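Local coordinates for protein glucose-6-phosphate 1-dehydrogenase (Kluyveromyces lactis, PDB 7E6I) that oxidises D-glucose 6-phosphate to 6-phospho-D-glucono-1,5-lactone with NADP(+), the first step of the oxidative pentose phosphate pathway, at residues A[180-185]-A[243-248]; A[235-240]-A[337-342]; A[278-283]-A[444-449]; A[288-293]-A[313-318]. One frame throughout, in Å; residues are numbered along the deposited sequence.

Contact 1. Residues A[180-185]-A[243-248]; sequences RIDHYL and QNHLLQ. With BG6 (6-O-phosphono-beta-D-glucopyranose), chain B.
His245 of helix 236-254 meets Asp182 and Tyr184 from the turn that follows strand 178-181, forming a His-carboxylate pair inside an aromatic cluster. The site illustrates how an imidazole can be held through both nitrogens and both faces; by similarity, His245 is the proton acceptor.

The polar contacts run along the ring edges. His245 ND1 donates to Asp182 OD1 at 2.6 Å; the oxygen lies close to the imidazole plane, yet the donor reaches it from above the carboxylate plane. The same OD1 receives the backbone N of Tyr184 on its anti lone pair, an Asx turn, and this double grip limits rotation of the carboxylate. Because Asp182 CG lies anti to the backbone N (chi1 -176°), the group extends across to the helix. On the far side of the imidazole, His245 NE2 hydrogen-bonds the sugar O1 at 2.8 Å, while His183 NE2 points almost straight (168°) at phosphate oxygen O3P, 2.7 Å away.

The stacking contacts, together with those bonds, hold the ring's tilt. Tyr184 and His245 form an offset stack with planes 7° apart, His245 CB makes a CH-pi contact over the centre of the tyrosine ring, and Asn244 OD1 covers the opposite imidazole face. A leucine in place of His245 would probably leave Asp182 OD1 without its side-chain donor and the sugar O1 without this partner.

Farther along the helix, Gln248 OE1, which Lys270 also holds, lies against the methyls of Leu185, with Leu185 CD2 3.7 Å from Gln248 OE1. A water donates to Asp182 OD2 at 2.7 Å.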
# COMPACT_ATOMS: atom_id res chain seq x y z
N ARG A 180 2.48 11.00 -2.57
CA ARG A 180 1.73 9.95 -3.26
C ARG A 180 1.60 8.73 -2.37
O ARG A 180 2.60 8.17 -1.91
CB ARG A 180 2.42 9.55 -4.57
CG ARG A 180 2.42 10.60 -5.66
CD ARG A 180 3.05 10.03 -6.93
NE ARG A 180 3.53 11.05 -7.85
CZ ARG A 180 4.63 11.78 -7.68
NH1 ARG A 180 5.39 11.59 -6.61
NH2 ARG A 180 4.99 12.68 -8.58
N ILE A 181 0.38 8.29 -2.16
CA ILE A 181 0.07 7.26 -1.19
C ILE A 181 -0.08 5.91 -1.89
O ILE A 181 -0.84 5.78 -2.86
CB ILE A 181 -1.19 7.61 -0.40
CG1 ILE A 181 -0.85 8.58 0.72
CG2 ILE A 181 -1.85 6.33 0.16
CD1 ILE A 181 -2.00 8.82 1.68
N ASP A 182 0.67 4.93 -1.38
CA ASP A 182 0.34 3.51 -1.44
C ASP A 182 0.09 3.10 0.00
O ASP A 182 1.02 3.14 0.83
CB ASP A 182 1.48 2.72 -2.08
CG ASP A 182 1.16 1.24 -2.26
OD1 ASP A 182 0.65 0.60 -1.31
OD2 ASP A 182 1.45 0.71 -3.37
N HIS A 183 -1.15 2.76 0.35
CA HIS A 183 -1.47 2.67 1.78
C HIS A 183 -0.77 1.50 2.47
O HIS A 183 -0.65 1.52 3.70
CB HIS A 183 -2.99 2.61 1.99
CG HIS A 183 -3.60 1.25 1.79
ND1 HIS A 183 -4.00 0.79 0.55
CD2 HIS A 183 -3.91 0.27 2.67
CE1 HIS A 183 -4.51 -0.42 0.68
NE2 HIS A 183 -4.47 -0.76 1.96
N TYR A 184 -0.27 0.51 1.72
CA TYR A 184 0.51 -0.55 2.36
C TYR A 184 1.72 0.01 3.11
O TYR A 184 2.09 -0.52 4.17
CB TYR A 184 0.97 -1.57 1.33
CG TYR A 184 -0.01 -2.71 1.17
CD1 TYR A 184 -1.38 -2.45 1.02
CD2 TYR A 184 0.42 -4.03 1.19
CE1 TYR A 184 -2.29 -3.49 0.88
CE2 TYR A 184 -0.48 -5.07 1.06
CZ TYR A 184 -1.83 -4.80 0.90
OH TYR A 184 -2.72 -5.84 0.76
N LEU A 185 2.33 1.07 2.59
CA LEU A 185 3.47 1.72 3.22
C LEU A 185 3.12 2.33 4.57
O LEU A 185 4.03 2.79 5.27
CB LEU A 185 4.02 2.79 2.28
CG LEU A 185 4.58 2.27 0.95
CD1 LEU A 185 5.26 3.39 0.18
CD2 LEU A 185 5.55 1.14 1.21
N GLN A 243 1.23 -4.54 -9.08
CA GLN A 243 2.03 -3.42 -9.57
C GLN A 243 2.32 -2.38 -8.48
O GLN A 243 3.30 -1.64 -8.58
CB GLN A 243 1.29 -2.76 -10.75
CG GLN A 243 2.01 -1.58 -11.44
CD GLN A 243 1.81 -0.24 -10.73
OE1 GLN A 243 0.86 -0.06 -9.96
NE2 GLN A 243 2.73 0.69 -10.95
N ASN A 244 1.48 -2.29 -7.45
CA ASN A 244 1.68 -1.27 -6.42
C ASN A 244 2.00 -1.90 -5.06
O ASN A 244 3.17 -1.99 -4.70
CB ASN A 244 0.46 -0.35 -6.32
CG ASN A 244 -0.83 -1.07 -6.62
OD1 ASN A 244 -1.42 -1.71 -5.75
ND2 ASN A 244 -1.28 -0.98 -7.85
N HIS A 245 0.98 -2.33 -4.31
CA HIS A 245 1.20 -2.81 -2.94
C HIS A 245 2.29 -3.87 -2.87
O HIS A 245 3.29 -3.71 -2.15
CB HIS A 245 -0.10 -3.39 -2.37
CG HIS A 245 -1.24 -2.44 -2.40
ND1 HIS A 245 -1.09 -1.09 -2.18
CD2 HIS A 245 -2.56 -2.64 -2.64
CE1 HIS A 245 -2.27 -0.50 -2.27
NE2 HIS A 245 -3.18 -1.42 -2.55
N LEU A 246 2.12 -4.98 -3.60
CA LEU A 246 3.06 -6.08 -3.47
C LEU A 246 4.45 -5.68 -3.97
O LEU A 246 5.47 -6.08 -3.37
CB LEU A 246 2.53 -7.31 -4.22
CG LEU A 246 1.23 -7.93 -3.68
CD1 LEU A 246 1.11 -9.40 -4.05
CD2 LEU A 246 1.12 -7.75 -2.15
N LEU A 247 4.53 -4.91 -5.05
CA LEU A 247 5.83 -4.46 -5.52
C LEU A 247 6.52 -3.59 -4.48
O LEU A 247 7.73 -3.69 -4.27
CB LEU A 247 5.69 -3.70 -6.84
CG LEU A 247 7.02 -3.29 -7.48
CD1 LEU A 247 7.92 -4.52 -7.66
CD2 LEU A 247 6.80 -2.59 -8.82
N GLN A 248 5.75 -2.74 -3.80
CA GLN A 248 6.32 -1.92 -2.73
C GLN A 248 6.98 -2.79 -1.66
O GLN A 248 8.14 -2.58 -1.31
CB GLN A 248 5.22 -1.06 -2.09
CG GLN A 248 4.87 0.20 -2.87
CD GLN A 248 6.03 1.18 -2.95
OE1 GLN A 248 6.99 1.09 -2.19
NE2 GLN A 248 5.95 2.11 -3.89
C1 BG6 B . -6.88 -1.92 -2.91
C2 BG6 B . -7.42 -2.86 -3.99
O1 BG6 B . -5.84 -1.14 -3.33
O5 BG6 B . -6.37 -2.74 -1.76
C3 BG6 B . -8.47 -3.77 -3.45
O2 BG6 B . -7.94 -2.13 -5.10
C4 BG6 B . -7.94 -4.59 -2.32
O3 BG6 B . -8.91 -4.69 -4.48
C5 BG6 B . -7.37 -3.69 -1.22
O4 BG6 B . -9.00 -5.41 -1.81
C6 BG6 B . -6.67 -4.45 -0.13
O6 BG6 B . -6.18 -3.51 0.81
P BG6 B . -6.11 -3.97 2.40
O1P BG6 B . -5.32 -5.26 2.33
O2P BG6 B . -7.51 -4.17 2.91
O3P BG6 B . -5.43 -2.93 3.29
O HOH W 1 2.87 1.90 -5.37

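Contact 2. Residues A[235-240]-A[337-342]; sequences IGIIRD and AGKALN. With BG6 (6-O-phosphono-beta-D-glucopyranose), chain B.
The sugar end of the glucose 6-phosphate pocket is built where Asp240 of helix 236-254 and Lys339, just past strand 333-338, converge on the same hydroxyl. Here the ligand itself supplies most of the polar link between two protein segments. Hydroxyl O2 of the sugar donates to Asp240 OD1 and hydroxyl O3 to Asp240 OD2; both bonds are modelled very short, and their exact lengths deserve caution. Lys339 NZ donates to the same O3 at 2.9 Å, whereas its direct salt bridge to Asp240 OD2 is long, at 3.8 Å. A closer carboxylate partner of the ammonium group is Glu221.

Below the polar layer the contact turns apolar. Ile237 CG1 stands anti to the backbone N (chi1 -163°), a setting that carries CD1 up to the lysine stem, with Ile237 CD1 3.6 Å from Lys339 CD. Ile237 CG1 also packs on Ala337 CB at 3.9 Å. A leucine at Lys339 would probably deprive the sugar O3 of its ammonium donor and cost Glu221 its salt-bridge partner, with Asp240 losing a more distant positive charge. One carboxylate spanning two adjacent hydroxyls is characteristic of sugar-binding sites, and the lysine completes it in this glucose 6-phosphate pocket.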
# COMPACT_ATOMS: atom_id res chain seq x y z
N ILE A 235 -9.28 -3.60 -14.94
CA ILE A 235 -8.22 -3.46 -13.94
C ILE A 235 -7.39 -4.75 -13.91
O ILE A 235 -6.24 -4.77 -14.38
CB ILE A 235 -8.78 -3.17 -12.54
CG1 ILE A 235 -9.66 -1.92 -12.52
CG2 ILE A 235 -7.65 -2.99 -11.56
CD1 ILE A 235 -9.06 -0.74 -13.18
N GLY A 236 -7.96 -5.81 -13.33
CA GLY A 236 -7.27 -7.07 -13.12
C GLY A 236 -6.41 -7.05 -11.87
O GLY A 236 -6.05 -6.01 -11.34
N ILE A 237 -6.07 -8.26 -11.39
CA ILE A 237 -5.44 -8.37 -10.08
C ILE A 237 -4.04 -7.80 -10.11
O ILE A 237 -3.55 -7.26 -9.10
CB ILE A 237 -5.44 -9.84 -9.60
CG1 ILE A 237 -5.18 -9.92 -8.10
CG2 ILE A 237 -4.40 -10.67 -10.33
CD1 ILE A 237 -6.24 -9.28 -7.28
N ILE A 238 -3.37 -7.88 -11.26
CA ILE A 238 -2.00 -7.42 -11.35
C ILE A 238 -1.95 -5.92 -11.14
O ILE A 238 -1.19 -5.42 -10.30
CB ILE A 238 -1.38 -7.84 -12.69
CG1 ILE A 238 -1.41 -9.37 -12.79
CG2 ILE A 238 0.03 -7.33 -12.81
CD1 ILE A 238 -1.00 -9.91 -14.10
N ARG A 239 -2.77 -5.17 -11.87
CA ARG A 239 -2.87 -3.74 -11.65
C ARG A 239 -3.41 -3.42 -10.28
O ARG A 239 -3.05 -2.39 -9.69
CB ARG A 239 -3.80 -3.10 -12.69
CG ARG A 239 -3.13 -2.62 -13.93
CD ARG A 239 -4.02 -1.63 -14.65
NE ARG A 239 -3.61 -1.55 -16.05
CZ ARG A 239 -3.99 -2.41 -16.98
NH1 ARG A 239 -4.80 -3.41 -16.65
NH2 ARG A 239 -3.57 -2.26 -18.23
N ASP A 240 -4.31 -4.25 -9.76
CA ASP A 240 -5.03 -3.87 -8.55
C ASP A 240 -4.11 -3.83 -7.34
O ASP A 240 -4.19 -2.90 -6.53
CB ASP A 240 -6.21 -4.81 -8.29
CG ASP A 240 -7.19 -4.23 -7.27
OD1 ASP A 240 -7.41 -2.99 -7.25
OD2 ASP A 240 -7.75 -5.02 -6.47
N ALA A 337 -0.96 -13.16 -6.16
CA ALA A 337 -2.12 -12.47 -5.61
C ALA A 337 -3.39 -13.07 -6.20
O ALA A 337 -3.45 -13.35 -7.40
CB ALA A 337 -2.08 -10.97 -5.91
N GLY A 338 -4.41 -13.26 -5.35
CA GLY A 338 -5.68 -13.78 -5.82
C GLY A 338 -6.84 -13.30 -4.98
O GLY A 338 -6.72 -13.08 -3.77
N LYS A 339 -7.98 -13.13 -5.64
CA LYS A 339 -9.27 -12.95 -4.99
C LYS A 339 -10.03 -14.27 -5.05
O LYS A 339 -9.73 -15.15 -5.86
CB LYS A 339 -10.07 -11.84 -5.68
CG LYS A 339 -9.86 -10.45 -5.06
CD LYS A 339 -9.65 -9.36 -6.12
CE LYS A 339 -10.28 -8.02 -5.72
NZ LYS A 339 -9.79 -7.44 -4.44
N ALA A 340 -11.00 -14.41 -4.15
CA ALA A 340 -11.90 -15.57 -4.12
C ALA A 340 -11.14 -16.86 -3.85
O ALA A 340 -11.41 -17.91 -4.45
CB ALA A 340 -12.72 -15.68 -5.42
N LEU A 341 -10.17 -16.79 -2.96
CA LEU A 341 -9.47 -17.96 -2.47
C LEU A 341 -10.05 -18.34 -1.10
O LEU A 341 -11.11 -17.83 -0.70
CB LEU A 341 -7.96 -17.68 -2.42
CG LEU A 341 -7.35 -17.19 -3.74
CD1 LEU A 341 -5.97 -16.56 -3.52
CD2 LEU A 341 -7.27 -18.32 -4.76
N ASN A 342 -9.34 -19.19 -0.36
CA ASN A 342 -9.82 -19.79 0.88
C ASN A 342 -9.58 -18.94 2.13
O ASN A 342 -10.04 -19.34 3.21
CB ASN A 342 -9.13 -21.13 1.09
CG ASN A 342 -7.65 -20.96 1.38
OD1 ASN A 342 -6.91 -20.41 0.57
ND2 ASN A 342 -7.22 -21.43 2.54
C1 BG6 B . -6.88 -1.92 -2.91
C2 BG6 B . -7.42 -2.86 -3.99
O1 BG6 B . -5.84 -1.14 -3.33
O5 BG6 B . -6.37 -2.74 -1.76
C3 BG6 B . -8.47 -3.77 -3.45
O2 BG6 B . -7.94 -2.13 -5.10
C4 BG6 B . -7.94 -4.59 -2.32
O3 BG6 B . -8.91 -4.69 -4.48
C5 BG6 B . -7.37 -3.69 -1.22
O4 BG6 B . -9.00 -5.41 -1.81
C6 BG6 B . -6.67 -4.45 -0.13
O6 BG6 B . -6.18 -3.51 0.81
P BG6 B . -6.11 -3.97 2.40
O1P BG6 B . -5.32 -5.26 2.33
O2P BG6 B . -7.51 -4.17 2.91
O3P BG6 B . -5.43 -2.93 3.29

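Contact 3. Residues A[278-283]-A[444-449]; sequences SPIDHD and TPLLNY
His282 lays its imidazole along one turn of helix 433-451, touching Pro445, Leu446 and Tyr449 in succession. Its ring and that of Tyr449 are tilted by only 21°, but they are slid so far apart, with centroids separated by 5.0 Å, that they barely overlap. The closer fit comes beside the overlap: His282 CB rests over the tyrosine face in a CH-pi contact, and His282 ND1 lies 3.6 Å from Tyr449 CB. At the imidazole edge, Pro445 CB approaches His282 NE2 to 3.8 Å. Separately, His282 CE1 comes within 3.5 Å of Pro445 O. With chi1 at 158°, Tyr449 CG points opposite the backbone N and the phenol runs beside the histidine in the reverse direction.

One step outward, a water links the two segments, donating to His282 O at 3.1 Å and hydrogen-bonding Tyr449 OH. The loop is shaped by an Asx turn in which Asp281 OD1 accepts from the backbone N of Asp283. On the buried side, Ile280 CD1 meets Leu446 CB at 4.3 Å. The case shows a loop closing over a helix with a partly exposed aromatic rim, bridged by one water, and an apolar inner side: Ile280 and Leu446 both reach Ile285 and Ile319 of the neighbouring strands, and Leu446 also touches Ile238 on helix 236-254.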
# COMPACT_ATOMS: atom_id res chain seq x y z
N SER A 278 15.11 -7.61 -13.88
CA SER A 278 15.08 -8.00 -15.27
C SER A 278 13.66 -7.81 -15.80
O SER A 278 12.71 -7.74 -15.02
CB SER A 278 15.51 -9.45 -15.42
OG SER A 278 16.92 -9.55 -15.20
N PRO A 279 13.48 -7.72 -17.12
CA PRO A 279 12.11 -7.68 -17.66
C PRO A 279 11.37 -8.96 -17.32
O PRO A 279 11.95 -10.05 -17.28
CB PRO A 279 12.32 -7.55 -19.17
CG PRO A 279 13.71 -7.04 -19.35
CD PRO A 279 14.49 -7.58 -18.18
N ILE A 280 10.06 -8.83 -17.06
CA ILE A 280 9.25 -10.00 -16.76
C ILE A 280 9.21 -10.92 -17.97
O ILE A 280 8.93 -10.50 -19.10
CB ILE A 280 7.84 -9.56 -16.35
CG1 ILE A 280 7.91 -8.61 -15.15
CG2 ILE A 280 6.95 -10.77 -16.10
CD1 ILE A 280 6.64 -7.89 -14.88
N ASP A 281 9.51 -12.19 -17.73
CA ASP A 281 9.31 -13.23 -18.72
C ASP A 281 7.80 -13.52 -18.81
O ASP A 281 7.21 -14.00 -17.83
CB ASP A 281 10.13 -14.45 -18.31
CG ASP A 281 9.88 -15.67 -19.19
OD1 ASP A 281 9.23 -15.56 -20.25
OD2 ASP A 281 10.39 -16.76 -18.81
N HIS A 282 7.18 -13.22 -19.96
CA HIS A 282 5.73 -13.39 -20.09
C HIS A 282 5.28 -14.84 -20.05
O HIS A 282 4.08 -15.10 -19.92
CB HIS A 282 5.22 -12.75 -21.39
CG HIS A 282 5.52 -11.29 -21.49
ND1 HIS A 282 5.39 -10.58 -22.66
CD2 HIS A 282 5.96 -10.40 -20.56
CE1 HIS A 282 5.73 -9.32 -22.46
NE2 HIS A 282 6.07 -9.18 -21.19
N ASP A 283 6.21 -15.79 -20.16
CA ASP A 283 5.89 -17.19 -19.97
C ASP A 283 5.99 -17.64 -18.52
O ASP A 283 5.34 -18.62 -18.15
CB ASP A 283 6.82 -18.07 -20.81
CG ASP A 283 6.38 -18.16 -22.27
OD1 ASP A 283 5.19 -18.46 -22.53
OD2 ASP A 283 7.24 -17.92 -23.15
N THR A 444 4.20 -2.74 -17.62
CA THR A 444 3.41 -2.46 -18.82
C THR A 444 3.56 -3.54 -19.88
O THR A 444 2.53 -3.99 -20.41
CB THR A 444 3.77 -1.07 -19.36
OG1 THR A 444 3.19 -0.07 -18.51
CG2 THR A 444 3.23 -0.91 -20.77
N PRO A 445 4.76 -4.02 -20.22
CA PRO A 445 4.84 -5.09 -21.23
C PRO A 445 4.03 -6.33 -20.86
O PRO A 445 3.34 -6.88 -21.71
CB PRO A 445 6.34 -5.38 -21.33
CG PRO A 445 7.00 -4.13 -20.85
CD PRO A 445 6.11 -3.65 -19.73
N LEU A 446 4.09 -6.77 -19.60
CA LEU A 446 3.24 -7.90 -19.22
C LEU A 446 1.77 -7.56 -19.41
O LEU A 446 1.00 -8.37 -19.94
CB LEU A 446 3.51 -8.30 -17.77
CG LEU A 446 2.53 -9.35 -17.24
CD1 LEU A 446 2.63 -10.64 -18.05
CD2 LEU A 446 2.76 -9.66 -15.77
N LEU A 447 1.37 -6.35 -19.02
CA LEU A 447 -0.05 -5.98 -19.09
C LEU A 447 -0.51 -5.83 -20.54
O LEU A 447 -1.64 -6.22 -20.87
CB LEU A 447 -0.29 -4.70 -18.32
CG LEU A 447 -0.25 -4.83 -16.79
CD1 LEU A 447 -0.29 -3.44 -16.15
CD2 LEU A 447 -1.42 -5.66 -16.34
N ASN A 448 0.33 -5.25 -21.40
CA ASN A 448 0.03 -5.20 -22.83
C ASN A 448 -0.13 -6.60 -23.41
O ASN A 448 -1.04 -6.84 -24.22
CB ASN A 448 1.14 -4.46 -23.58
CG ASN A 448 1.13 -2.98 -23.34
OD1 ASN A 448 0.15 -2.42 -22.81
ND2 ASN A 448 2.22 -2.31 -23.72
N TYR A 449 0.75 -7.52 -23.03
CA TYR A 449 0.68 -8.87 -23.58
C TYR A 449 -0.60 -9.57 -23.14
O TYR A 449 -1.30 -10.16 -23.97
CB TYR A 449 1.94 -9.64 -23.17
CG TYR A 449 1.80 -11.14 -23.20
CD1 TYR A 449 1.88 -11.84 -24.40
CD2 TYR A 449 1.61 -11.86 -22.04
CE1 TYR A 449 1.75 -13.21 -24.44
CE2 TYR A 449 1.49 -13.23 -22.06
CZ TYR A 449 1.55 -13.90 -23.26
OH TYR A 449 1.43 -15.27 -23.26
O HOH W 2 2.15 -17.36 -20.93

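Contact 4. Residues A[288-293]-A[313-318]; sequences GQYGRS and CVTFAA
Tyr290 turns a ring edge to Thr315: the hydroxyl OG1 lies near the ring plane, with Tyr290 CD2 3.5 Å from Thr315 OG1. Ala340 CB stands over one face of the same ring, above CG, and the ring of Tyr463 meets it at about 90°. Phe316 likewise presents an edge, to the backbone N of Gly288, while its CB sits beside Gly288 O. These rings flank a classic beta bulge between the antiparallel strands 285-291 and 316-321, a clear example of how one extra residue is fitted into a ladder.

Gly288 and Phe316 form the hydrogen-bonded pair. Gly288 N donates to Phe316 O at 2.8 Å, and Gly288 O receives two amides, from Phe316 N and Thr315 N, each at 2.9 Å. The two donors come differently: Thr315 N lies in the carbonyl plane and Phe316 N well above it, which is how one oxygen accommodates both residues of the bulge.

Just beyond the ladder the strands separate and side chains take over. Thr315 OG1, set between its backbone N and carbonyl carbon (chi1 67°), receives a weak bond from Tyr290 N; its stronger partner is Tyr461 OH on strand 459-462, which lies on the other side of strand 285-291. Gln289 spans the remaining gap with an extended chain. Its NE2, held chiefly by Ser311 O, also reaches Cys313 O at 3.0 Å, the acceptor lying in the amide plane and the donor on a lone pair of the carbonyl, with an N-H...O angle of 166°.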
# COMPACT_ATOMS: atom_id res chain seq x y z
N GLY A 288 -5.14 -16.91 -13.57
CA GLY A 288 -6.36 -17.61 -13.23
C GLY A 288 -7.53 -16.66 -13.08
O GLY A 288 -7.37 -15.47 -12.80
N GLN A 289 -8.73 -17.20 -13.29
CA GLN A 289 -10.00 -16.49 -13.15
C GLN A 289 -10.94 -17.38 -12.35
O GLN A 289 -10.96 -18.60 -12.55
CB GLN A 289 -10.63 -16.15 -14.53
CG GLN A 289 -11.89 -15.30 -14.47
CD GLN A 289 -12.57 -15.16 -15.82
OE1 GLN A 289 -13.52 -15.88 -16.15
NE2 GLN A 289 -12.08 -14.21 -16.63
N TYR A 290 -11.69 -16.81 -11.42
CA TYR A 290 -12.41 -17.67 -10.49
C TYR A 290 -13.74 -18.12 -11.08
O TYR A 290 -14.51 -17.31 -11.62
CB TYR A 290 -12.59 -17.02 -9.11
CG TYR A 290 -13.55 -15.87 -8.96
CD1 TYR A 290 -14.89 -16.08 -8.65
CD2 TYR A 290 -13.09 -14.55 -9.01
CE1 TYR A 290 -15.77 -15.00 -8.47
CE2 TYR A 290 -13.95 -13.47 -8.83
CZ TYR A 290 -15.29 -13.70 -8.56
OH TYR A 290 -16.12 -12.62 -8.37
N GLY A 291 -13.99 -19.43 -11.00
CA GLY A 291 -15.25 -20.01 -11.38
C GLY A 291 -16.10 -20.32 -10.17
O GLY A 291 -15.78 -19.96 -9.03
N ARG A 292 -17.22 -21.01 -10.42
CA ARG A 292 -18.14 -21.33 -9.35
C ARG A 292 -17.47 -22.24 -8.31
O ARG A 292 -16.61 -23.06 -8.64
CB ARG A 292 -19.38 -22.01 -9.91
CG ARG A 292 -20.46 -21.03 -10.35
CD ARG A 292 -21.60 -21.75 -11.06
NE ARG A 292 -22.16 -20.95 -12.14
CZ ARG A 292 -22.80 -21.45 -13.19
NH1 ARG A 292 -22.96 -22.77 -13.29
NH2 ARG A 292 -23.28 -20.65 -14.12
N SER A 293 -17.89 -22.08 -7.05
CA SER A 293 -17.39 -22.96 -6.00
C SER A 293 -17.81 -24.40 -6.23
O SER A 293 -18.85 -24.68 -6.84
CB SER A 293 -17.87 -22.47 -4.63
OG SER A 293 -19.28 -22.57 -4.50
N CYS A 313 -10.49 -11.56 -17.85
CA CYS A 313 -9.94 -10.83 -16.72
C CYS A 313 -9.25 -11.78 -15.74
O CYS A 313 -9.80 -12.82 -15.36
CB CYS A 313 -11.03 -10.05 -16.00
SG CYS A 313 -10.38 -9.00 -14.68
N VAL A 314 -8.05 -11.40 -15.31
CA VAL A 314 -7.26 -12.19 -14.37
C VAL A 314 -7.64 -11.79 -12.95
O VAL A 314 -7.44 -10.63 -12.55
CB VAL A 314 -5.76 -11.98 -14.62
CG1 VAL A 314 -4.97 -12.75 -13.63
CG2 VAL A 314 -5.39 -12.43 -16.02
N THR A 315 -8.14 -12.74 -12.16
CA THR A 315 -8.39 -12.50 -10.74
C THR A 315 -7.37 -13.19 -9.84
O THR A 315 -7.38 -12.97 -8.62
CB THR A 315 -9.83 -12.94 -10.37
OG1 THR A 315 -9.95 -14.36 -10.49
CG2 THR A 315 -10.84 -12.28 -11.29
N PHE A 316 -6.49 -14.00 -10.41
CA PHE A 316 -5.36 -14.58 -9.70
C PHE A 316 -4.16 -14.55 -10.63
O PHE A 316 -4.28 -14.98 -11.78
CB PHE A 316 -5.61 -16.03 -9.26
CG PHE A 316 -4.40 -16.70 -8.67
CD1 PHE A 316 -3.38 -17.18 -9.48
CD2 PHE A 316 -4.27 -16.84 -7.31
CE1 PHE A 316 -2.27 -17.75 -8.94
CE2 PHE A 316 -3.16 -17.42 -6.77
CZ PHE A 316 -2.16 -17.88 -7.59
N ALA A 317 -3.01 -14.12 -10.12
CA ALA A 317 -1.77 -14.16 -10.88
C ALA A 317 -0.60 -14.52 -9.98
O ALA A 317 -0.47 -14.00 -8.87
CB ALA A 317 -1.48 -12.82 -11.57
N ALA A 318 0.27 -15.39 -10.49
CA ALA A 318 1.59 -15.63 -9.91
C ALA A 318 2.61 -15.25 -10.97
O ALA A 318 2.46 -15.65 -12.13
CB ALA A 318 1.75 -17.08 -9.46

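How the contacts relate
Contacts 1, 2 and 4 are buried, whereas contact 3 lies partly at the surface, where a water and an aromatic rim replace the charged groups of the pocket. Contacts 1 and 2 share helix 236-254 and the bound sugar phosphate; contact 1 joins the NAD-binding domain to the C-terminal domain, the other three staying within the latter. Contact 4 is mainly backbone hydrogen bonding in the large mixed sheet, and it meets contact 2 through Ala337 O and Ala317 N, since strands 316-321 and 333-338 are neighbours. Apolar residues tie contact 3 to contact 2: Ile238 packs on Leu446 and Leu447. Contact 3 touches neither contact 1 nor contact 4.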